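PDB 3GVA: alkyltransferase-like protein 1 from Schizosaccharomyces pombe, which recognises DNA carrying O6-alkylguanine lesions, flips the damaged base out of the duplex into a binding pocket and presents it to nucleotide excision repair. Local coordinates for residues W56-I60 with R77-L82. Residues are numbered along the deposited sequence; the frame is centred on the assembly and turned at random.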
loop_
_atom_site.group_PDB
_atom_site.type_symbol
_atom_site.label_atom_id
_atom_site.label_comp_id
_atom_site.label_asym_id
_atom_site.label_seq_id
_atom_site.Cartn_x
_atom_site.Cartn_y
_atom_site.Cartn_z
ATOM N N TRP A 56 -5.114 -1.242 -3.868
ATOM C CA TRP A 56 -4.003 -0.344 -3.552
ATOM C C TRP A 56 -3.973 0.130 -2.105
ATOM O O TRP A 56 -2.926 0.525 -1.595
ATOM C CB TRP A 56 -4.050 0.884 -4.468
ATOM C CG TRP A 56 -5.346 1.630 -4.362
ATOM C CD1 TRP A 56 -6.493 1.388 -5.065
ATOM C CD2 TRP A 56 -5.655 2.676 -3.440
ATOM N NE1 TRP A 56 -7.497 2.215 -4.634
ATOM C CE2 TRP A 56 -7.013 3.018 -3.635
ATOM C CE3 TRP A 56 -4.919 3.355 -2.464
ATOM C CZ2 TRP A 56 -7.652 4.012 -2.887
ATOM C CZ3 TRP A 56 -5.553 4.346 -1.717
ATOM C CH2 TRP A 56 -6.908 4.662 -1.934
ATOM N N HIS A 57 -5.118 0.098 -1.436
ATOM C CA HIS A 57 -5.166 0.566 -0.060
ATOM C C HIS A 57 -4.354 -0.325 0.876
ATOM O O HIS A 57 -4.024 0.083 1.990
ATOM C CB HIS A 57 -6.620 0.660 0.422
ATOM C CG HIS A 57 -7.337 -0.652 0.438
ATOM N ND1 HIS A 57 -7.706 -1.313 -0.713
ATOM C CD2 HIS A 57 -7.702 -1.455 1.465
ATOM C CE1 HIS A 57 -8.264 -2.467 -0.398
ATOM N NE2 HIS A 57 -8.273 -2.581 0.918
ATOM N N ARG A 58 -4.023 -1.534 0.421
ATOM C CA ARG A 58 -3.242 -2.459 1.240
ATOM C C ARG A 58 -1.735 -2.231 1.126
ATOM O O ARG A 58 -0.946 -2.929 1.755
ATOM C CB ARG A 58 -3.587 -3.907 0.881
ATOM C CG ARG A 58 -5.014 -4.273 1.271
ATOM C CD ARG A 58 -5.394 -5.677 0.864
ATOM N NE ARG A 58 -6.836 -5.862 0.992
ATOM C CZ ARG A 58 -7.551 -6.722 0.272
ATOM N NH1 ARG A 58 -6.957 -7.493 -0.629
ATOM N NH2 ARG A 58 -8.868 -6.774 0.418
ATOM N N VAL A 59 -1.335 -1.256 0.324
ATOM C CA VAL A 59 0.083 -0.936 0.179
ATOM C C VAL A 59 0.338 0.366 0.955
ATOM O O VAL A 59 -0.291 1.390 0.688
ATOM C CB VAL A 59 0.467 -0.756 -1.316
ATOM C CG1 VAL A 59 1.967 -0.531 -1.453
ATOM C CG2 VAL A 59 0.066 -1.996 -2.109
ATOM N N ILE A 60 1.236 0.316 1.937
ATOM C CA ILE A 60 1.535 1.492 2.752
ATOM C C ILE A 60 3.038 1.697 2.819
ATOM O O ILE A 60 3.793 0.805 2.453
ATOM C CB ILE A 60 1.010 1.324 4.201
ATOM C CG1 ILE A 60 1.728 0.160 4.892
ATOM C CG2 ILE A 60 -0.487 1.061 4.182
ATOM C CD1 ILE A 60 1.332 -0.028 6.347
ATOM N N ARG A 77 -9.595 7.721 1.780
ATOM C CA ARG A 77 -10.132 6.498 1.199
ATOM C C ARG A 77 -9.332 5.314 1.732
ATOM O O ARG A 77 -9.902 4.318 2.175
ATOM C CB ARG A 77 -10.047 6.534 -0.331
ATOM C CG ARG A 77 -10.838 7.663 -0.967
ATOM C CD ARG A 77 -10.785 7.618 -2.489
ATOM N NE ARG A 77 -11.629 6.562 -3.035
ATOM C CZ ARG A 77 -11.921 6.427 -4.327
ATOM N NH1 ARG A 77 -11.436 7.283 -5.216
ATOM N NH2 ARG A 77 -12.705 5.435 -4.730
ATOM N N GLN A 78 -8.006 5.428 1.704
ATOM C CA GLN A 78 -7.168 4.339 2.199
ATOM C C GLN A 78 -7.467 4.024 3.661
ATOM O O GLN A 78 -7.597 2.856 4.035
ATOM C CB GLN A 78 -5.684 4.663 2.023
ATOM C CG GLN A 78 -4.768 3.609 2.631
ATOM C CD GLN A 78 -3.374 3.637 2.032
ATOM O OE1 GLN A 78 -2.846 4.696 1.722
ATOM N NE2 GLN A 78 -2.774 2.469 1.876
ATOM N N LYS A 79 -7.583 5.057 4.487
ATOM C CA LYS A 79 -7.886 4.847 5.897
ATOM C C LYS A 79 -9.233 4.139 6.039
ATOM O O LYS A 79 -9.332 3.129 6.729
ATOM C CB LYS A 79 -7.913 6.185 6.646
ATOM C CG LYS A 79 -8.249 6.056 8.124
ATOM C CD LYS A 79 -8.004 7.368 8.863
ATOM C CE LYS A 79 -8.343 7.240 10.341
ATOM N NZ LYS A 79 -9.792 6.971 10.565
ATOM N N ASP A 80 -10.259 4.667 5.373
ATOM C CA ASP A 80 -11.599 4.081 5.422
ATOM C C ASP A 80 -11.575 2.601 5.045
ATOM O O ASP A 80 -12.172 1.762 5.720
ATOM C CB ASP A 80 -12.546 4.811 4.461
ATOM C CG ASP A 80 -13.164 6.069 5.067
ATOM O OD1 ASP A 80 -12.903 6.369 6.245
ATOM O OD2 ASP A 80 -13.926 6.760 4.356
ATOM N N ARG A 81 -10.881 2.292 3.957
ATOM C CA ARG A 81 -10.802 0.925 3.479
ATOM C C ARG A 81 -10.024 0.006 4.396
ATOM O O ARG A 81 -10.420 -1.136 4.603
ATOM C CB ARG A 81 -10.204 0.898 2.077
ATOM C CG ARG A 81 -10.958 1.775 1.095
ATOM C CD ARG A 81 -10.486 1.548 -0.330
ATOM N NE ARG A 81 -11.018 2.550 -1.248
ATOM C CZ ARG A 81 -11.128 2.371 -2.562
ATOM N NH1 ARG A 81 -10.749 1.221 -3.106
ATOM N NH2 ARG A 81 -11.610 3.337 -3.331
ATOM N N LEU A 82 -8.917 0.489 4.950
ATOM C CA LEU A 82 -8.137 -0.341 5.859
ATOM C C LEU A 82 -8.945 -0.665 7.125
ATOM O O LEU A 82 -8.978 -1.811 7.588
ATOM C CB LEU A 82 -6.828 0.364 6.230
ATOM C CG LEU A 82 -5.759 0.295 5.129
ATOM C CD1 LEU A 82 -4.532 1.134 5.498
ATOM C CD2 LEU A 82 -5.377 -1.169 4.925
HETATM O O HOH W 1 -10.086 2.182 -6.217
#
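Gln78 reaches from helix 73-84 into the turn made by Trp56, His57 and Arg58, and its side chain changes partners along its length. Gln78 CB packs against the benzo part of the Trp56 indole, 3.8 Å from Trp56 CZ3. With CG anti to the backbone N (chi1 175°) and the chain extended beyond it, CG passes His57 CA and O, and CD follows close to His57 O. At the tip, Gln78 NE2 gives one hydrogen to His57 O (2.7 Å) and the other to Val59 O (3.0 Å). Both acceptors lie close to the amide plane, which fixes the rotation of the amide, although NE2 stands above the plane of each carbonyl. A leucine here would probably leave the carbonyls of the buried His57 and Val59 without their shared donor and weaken the hold of the turn on the helix.

One helical turn on, Arg81 CB lies 3.5 Å from His57 CD2, and its CD makes a CH-pi contact over a face of the imidazole. The guanidinium then turns a face to Trp56, with CZ2 over its centre, though the two planes are 54° apart. A water accepts from Trp56 NE1 at 3.0 Å and, weakly, from Arg81 NH1. Leu82 CD2 touches His57 O at 3.5 Å, while His57 NE2 is hydrogen-bonded to Glu85 OE1.

Trp56, His57 and Arg58 match the Cys-His-Arg of the alkyltransferase Pro-Cys-His-Arg motif, tryptophan replacing the alkyl-accepting cysteine. Both direct hydrogen bonds to helix 73-84 end on backbone carbonyls and need no particular side chain there, whereas the Arg81 packing and water bridge use the indole.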